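Protein P47 (Clostridium botulinum, PDB 6EKT) may belong to a progenitor toxin complex that protects botulinum neurotoxin in the host gut, and has a fold resembling tubular lipid-binding (TULIP) proteins. Local coordinates at residues Ala331-Asn342 and Asp358-Leu369. Sequence-based numbering, arbitrary orientation.
Sequences AVYSDFEIQSIN and DKNPTSSYKYHL
Asp-358 reaches across to Ile-341: its OD2 accepts a hydrogen bond from Ile-341 N (2.8 Å), which approaches from above the carboxylate plane. A side chain thus takes the pairing position where strand 352-368 is interrupted. Its other oxygen, OD1, accepts from Asn-360 N in an Asx turn, work suited to a short two-oxygen side chain, and a water links Asp-358 N to Ser-340 OG and Asn-342 ND2. From Thr-362 the segments run as an antiparallel hairpin, Thr-362 N meeting Gln-339 O at 2.9 Å. Small Ser-363 fits close pairing with Ile-338, its CB near Ile-338 CG1, while Ser-364 and Glu-337 exchange backbone hydrogen bonds. Tyr-365 lies opposite Phe-336, touching through CB atoms 4.3 Å apart. The Tyr-367 ring turns an edge to Ser-334 OG, which bonds to Thr-384 of helix 374-394, probably the long helix that the sheet wraps. On the other face, His-368 lies almost parallel to Tyr-333 in an offset stack, centroids 4.2 Å apart; with CG of Tyr-333 set between its backbone N and carbonyl carbon (chi1 79°), the ring leans over the imidazole. His-368 NE2 donates to Asp-335 OD2 at 2.7 Å, the carboxylate plane standing 86° from the imidazole. Stack and bond together fix the imidazole's rotation, and the carboxylate would probably favour its protonated form.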
loop_
_atom_site.group_PDB
_atom_site.type_symbol
_atom_site.label_atom_id
_atom_site.label_comp_id
_atom_site.label_asym_id
_atom_site.label_seq_id
_atom_site.Cartn_x
_atom_site.Cartn_y
_atom_site.Cartn_z
ATOM N N ALA A 331 -5.923 22.097 46.393
ATOM C CA ALA A 331 -5.445 23.463 46.133
ATOM C C ALA A 331 -3.989 23.461 45.719
ATOM O O ALA A 331 -3.521 24.366 45.007
ATOM C CB ALA A 331 -5.632 24.345 47.370
ATOM N N VAL A 332 -3.266 22.450 46.189
ATOM C CA VAL A 332 -1.861 22.300 45.863
ATOM C C VAL A 332 -1.729 21.399 44.644
ATOM O O VAL A 332 -2.205 20.258 44.651
ATOM C CB VAL A 332 -1.072 21.745 47.060
ATOM C CG1 VAL A 332 0.382 21.502 46.664
ATOM C CG2 VAL A 332 -1.160 22.721 48.244
ATOM N N TYR A 333 -1.091 21.925 43.590
ATOM C CA TYR A 333 -1.040 21.202 42.304
ATOM C C TYR A 333 0.128 21.645 41.454
ATOM O O TYR A 333 0.736 22.702 41.711
ATOM C CB TYR A 333 -2.352 21.354 41.529
ATOM C CG TYR A 333 -2.529 22.678 40.798
ATOM C CD1 TYR A 333 -2.972 23.817 41.481
ATOM C CD2 TYR A 333 -2.276 22.777 39.430
ATOM C CE1 TYR A 333 -3.143 25.026 40.823
ATOM C CE2 TYR A 333 -2.441 23.984 38.752
ATOM C CZ TYR A 333 -2.880 25.088 39.453
ATOM O OH TYR A 333 -3.050 26.263 38.786
ATOM N N SER A 334 0.428 20.834 40.442
ATOM C CA SER A 334 1.487 21.125 39.492
ATOM C C SER A 334 0.923 21.148 38.086
ATOM O O SER A 334 0.087 20.309 37.758
ATOM C CB SER A 334 2.532 20.016 39.528
ATOM O OG SER A 334 3.380 20.202 40.625
ATOM N N ASP A 335 1.375 22.104 37.277
ATOM C CA ASP A 335 1.289 21.977 35.823
ATOM C C ASP A 335 2.512 21.228 35.326
ATOM O O ASP A 335 3.601 21.385 35.887
ATOM C CB ASP A 335 1.258 23.350 35.155
ATOM C CG ASP A 335 0.083 24.186 35.601
ATOM O OD1 ASP A 335 -1.061 23.762 35.411
ATOM O OD2 ASP A 335 0.326 25.264 36.156
ATOM N N PHE A 336 2.331 20.424 34.277
ATOM C CA PHE A 336 3.471 19.803 33.610
ATOM C C PHE A 336 3.321 19.739 32.089
ATOM O O PHE A 336 2.214 19.799 31.553
ATOM C CB PHE A 336 3.760 18.419 34.185
ATOM C CG PHE A 336 2.590 17.474 34.097
ATOM C CD1 PHE A 336 2.286 16.825 32.886
ATOM C CD2 PHE A 336 1.806 17.224 35.206
ATOM C CE1 PHE A 336 1.209 15.946 32.796
ATOM C CE2 PHE A 336 0.726 16.330 35.123
ATOM C CZ PHE A 336 0.431 15.700 33.916
ATOM N N GLU A 337 4.455 19.630 31.408
ATOM C CA GLU A 337 4.468 19.456 29.956
ATOM C C GLU A 337 5.466 18.380 29.651
ATOM O O GLU A 337 6.488 18.301 30.324
ATOM C CB GLU A 337 4.905 20.760 29.276
ATOM C CG GLU A 337 3.845 21.840 29.361
ATOM C CD GLU A 337 4.180 23.076 28.538
ATOM O OE1 GLU A 337 4.493 22.946 27.333
ATOM O OE2 GLU A 337 4.104 24.179 29.111
ATOM N N ILE A 338 5.189 17.557 28.643
ATOM C CA ILE A 338 6.100 16.495 28.262
ATOM C C ILE A 338 6.227 16.530 26.741
ATOM O O ILE A 338 5.229 16.717 26.033
ATOM C CB ILE A 338 5.569 15.098 28.714
ATOM C CG1 ILE A 338 5.460 15.026 30.252
ATOM C CG2 ILE A 338 6.473 13.954 28.251
ATOM C CD1 ILE A 338 4.703 13.815 30.757
ATOM N N GLN A 339 7.454 16.311 26.266
ATOM C CA GLN A 339 7.738 16.107 24.849
ATOM C C GLN A 339 8.514 14.795 24.662
ATOM O O GLN A 339 9.651 14.686 25.133
ATOM C CB GLN A 339 8.534 17.300 24.302
ATOM C CG GLN A 339 7.872 18.663 24.510
ATOM C CD GLN A 339 8.242 19.326 25.822
ATOM O OE1 GLN A 339 9.334 19.118 26.361
ATOM N NE2 GLN A 339 7.336 20.147 26.343
ATOM N N SER A 340 7.900 13.826 23.972
ATOM C CA SER A 340 8.453 12.485 23.796
ATOM C C SER A 340 8.616 12.192 22.312
ATOM O O SER A 340 7.769 12.581 21.498
ATOM C CB SER A 340 7.480 11.476 24.392
ATOM O OG SER A 340 7.978 10.157 24.337
ATOM N N ILE A 341 9.704 11.522 21.971
ATOM C CA ILE A 341 9.933 11.044 20.601
ATOM C C ILE A 341 9.997 9.528 20.648
ATOM O O ILE A 341 10.844 8.961 21.344
ATOM C CB ILE A 341 11.221 11.653 19.991
ATOM C CG1 ILE A 341 11.107 13.184 19.972
ATOM C CG2 ILE A 341 11.466 11.096 18.583
ATOM C CD1 ILE A 341 12.431 13.931 19.909
ATOM N N ASN A 342 9.103 8.875 19.910
ATOM C CA ASN A 342 8.911 7.431 20.033
ATOM C C ASN A 342 9.111 6.746 18.686
ATOM O O ASN A 342 8.281 6.908 17.770
ATOM C CB ASN A 342 7.526 7.129 20.584
ATOM C CG ASN A 342 7.319 7.713 21.981
ATOM O OD1 ASN A 342 7.083 8.913 22.126
ATOM N ND2 ASN A 342 7.473 6.877 23.013
ATOM N N ASP A 358 10.525 6.614 24.797
ATOM C CA ASP A 358 11.615 7.557 24.649
ATOM C C ASP A 358 12.566 7.385 25.839
ATOM O O ASP A 358 12.134 7.403 26.993
ATOM C CB ASP A 358 11.059 8.981 24.574
ATOM C CG ASP A 358 12.084 9.995 24.133
ATOM O OD1 ASP A 358 13.289 9.697 24.072
ATOM O OD2 ASP A 358 11.680 11.133 23.845
ATOM N N LYS A 359 13.847 7.196 25.550
ATOM C CA LYS A 359 14.847 7.094 26.622
ATOM C C LYS A 359 15.265 8.452 27.157
ATOM O O LYS A 359 15.776 8.548 28.280
ATOM C CB LYS A 359 16.057 6.286 26.171
ATOM C CG LYS A 359 15.761 4.789 26.014
ATOM C CD LYS A 359 16.680 4.098 25.006
ATOM C CE LYS A 359 18.111 3.981 25.495
ATOM N NZ LYS A 359 18.424 2.666 26.128
ATOM N N ASN A 360 15.051 9.499 26.367
ATOM C CA ASN A 360 15.423 10.857 26.770
ATOM C C ASN A 360 14.296 11.851 26.479
ATOM O O ASN A 360 14.499 12.821 25.709
ATOM C CB ASN A 360 16.748 11.295 26.104
ATOM C CG ASN A 360 17.902 10.368 26.423
ATOM O OD1 ASN A 360 18.288 9.552 25.590
ATOM N ND2 ASN A 360 18.447 10.476 27.624
ATOM N N PRO A 361 13.103 11.625 27.081
ATOM C CA PRO A 361 12.015 12.592 26.900
ATOM C C PRO A 361 12.348 13.927 27.577
ATOM O O PRO A 361 13.276 13.982 28.373
ATOM C CB PRO A 361 10.834 11.920 27.608
ATOM C CG PRO A 361 11.458 11.078 28.656
ATOM C CD PRO A 361 12.724 10.562 28.045
ATOM N N THR A 362 11.628 14.994 27.252
ATOM C CA THR A 362 11.849 16.257 27.952
ATOM C C THR A 362 10.576 16.670 28.657
ATOM O O THR A 362 9.475 16.341 28.210
ATOM C CB THR A 362 12.332 17.393 27.043
ATOM O OG1 THR A 362 11.430 17.549 25.954
ATOM C CG2 THR A 362 13.708 17.093 26.513
ATOM N N SER A 363 10.732 17.348 29.785
ATOM C CA SER A 363 9.556 17.811 30.536
ATOM C C SER A 363 9.842 19.100 31.284
ATOM O O SER A 363 11.005 19.487 31.465
ATOM C CB SER A 363 9.076 16.731 31.524
ATOM O OG SER A 363 10.072 16.494 32.490
ATOM N N SER A 364 8.774 19.760 31.725
ATOM C CA SER A 364 8.901 20.902 32.632
ATOM C C SER A 364 7.665 20.910 33.517
ATOM O O SER A 364 6.670 20.235 33.213
ATOM C CB SER A 364 9.044 22.223 31.859
ATOM O OG SER A 364 7.932 22.425 30.987
ATOM N N TYR A 365 7.724 21.655 34.608
ATOM C CA TYR A 365 6.614 21.674 35.549
ATOM C C TYR A 365 6.611 22.988 36.285
ATOM O O TYR A 365 7.649 23.694 36.330
ATOM C CB TYR A 365 6.693 20.490 36.540
ATOM C CG TYR A 365 8.017 20.391 37.263
ATOM C CD1 TYR A 365 8.241 21.088 38.444
ATOM C CD2 TYR A 365 9.046 19.602 36.755
ATOM C CE1 TYR A 365 9.468 21.018 39.108
ATOM C CE2 TYR A 365 10.276 19.508 37.416
ATOM C CZ TYR A 365 10.473 20.215 38.588
ATOM O OH TYR A 365 11.680 20.135 39.227
ATOM N N LYS A 366 5.449 23.324 36.836
ATOM C CA LYS A 366 5.311 24.516 37.685
ATOM C C LYS A 366 4.516 24.112 38.915
ATOM O O LYS A 366 3.362 23.664 38.778
ATOM C CB LYS A 366 4.599 25.647 36.937
ATOM C CG LYS A 366 4.567 26.925 37.768
ATOM C CD LYS A 366 4.180 28.130 36.918
ATOM C CE LYS A 366 3.997 29.368 37.785
ATOM N NZ LYS A 366 4.986 29.425 38.906
ATOM N N TYR A 367 5.124 24.270 40.103
ATOM C CA TYR A 367 4.410 24.012 41.369
ATOM C C TYR A 367 3.518 25.183 41.774
ATOM O O TYR A 367 3.915 26.330 41.621
ATOM C CB TYR A 367 5.381 23.802 42.535
ATOM C CG TYR A 367 6.353 22.660 42.398
ATOM C CD1 TYR A 367 5.979 21.455 41.781
ATOM C CD2 TYR A 367 7.630 22.760 42.949
ATOM C CE1 TYR A 367 6.886 20.393 41.673
ATOM C CE2 TYR A 367 8.535 21.702 42.856
ATOM C CZ TYR A 367 8.155 20.524 42.241
ATOM O OH TYR A 367 9.065 19.491 42.137
ATOM N N HIS A 368 2.357 24.880 42.348
ATOM C CA HIS A 368 1.476 25.883 42.941
ATOM C C HIS A 368 1.283 25.510 44.417
ATOM O O HIS A 368 0.557 24.566 44.735
ATOM C CB HIS A 368 0.144 25.909 42.204
ATOM C CG HIS A 368 0.271 26.267 40.759
ATOM N ND1 HIS A 368 0.107 27.560 40.296
ATOM C CD2 HIS A 368 0.580 25.515 39.679
ATOM C CE1 HIS A 368 0.295 27.581 38.985
ATOM N NE2 HIS A 368 0.579 26.352 38.585
ATOM N N LEU A 369 1.966 26.245 45.291
ATOM C CA LEU A 369 2.125 25.917 46.715
ATOM C C LEU A 369 2.060 27.227 47.476
ATOM O O LEU A 369 2.488 28.262 46.946
ATOM C CB LEU A 369 3.536 25.357 46.968
ATOM C CG LEU A 369 3.885 23.983 46.458
ATOM C CD1 LEU A 369 5.374 23.875 46.291
ATOM C CD2 LEU A 369 3.402 22.995 47.504
HETATM O O HOH W 1 8.169 7.828 25.951
#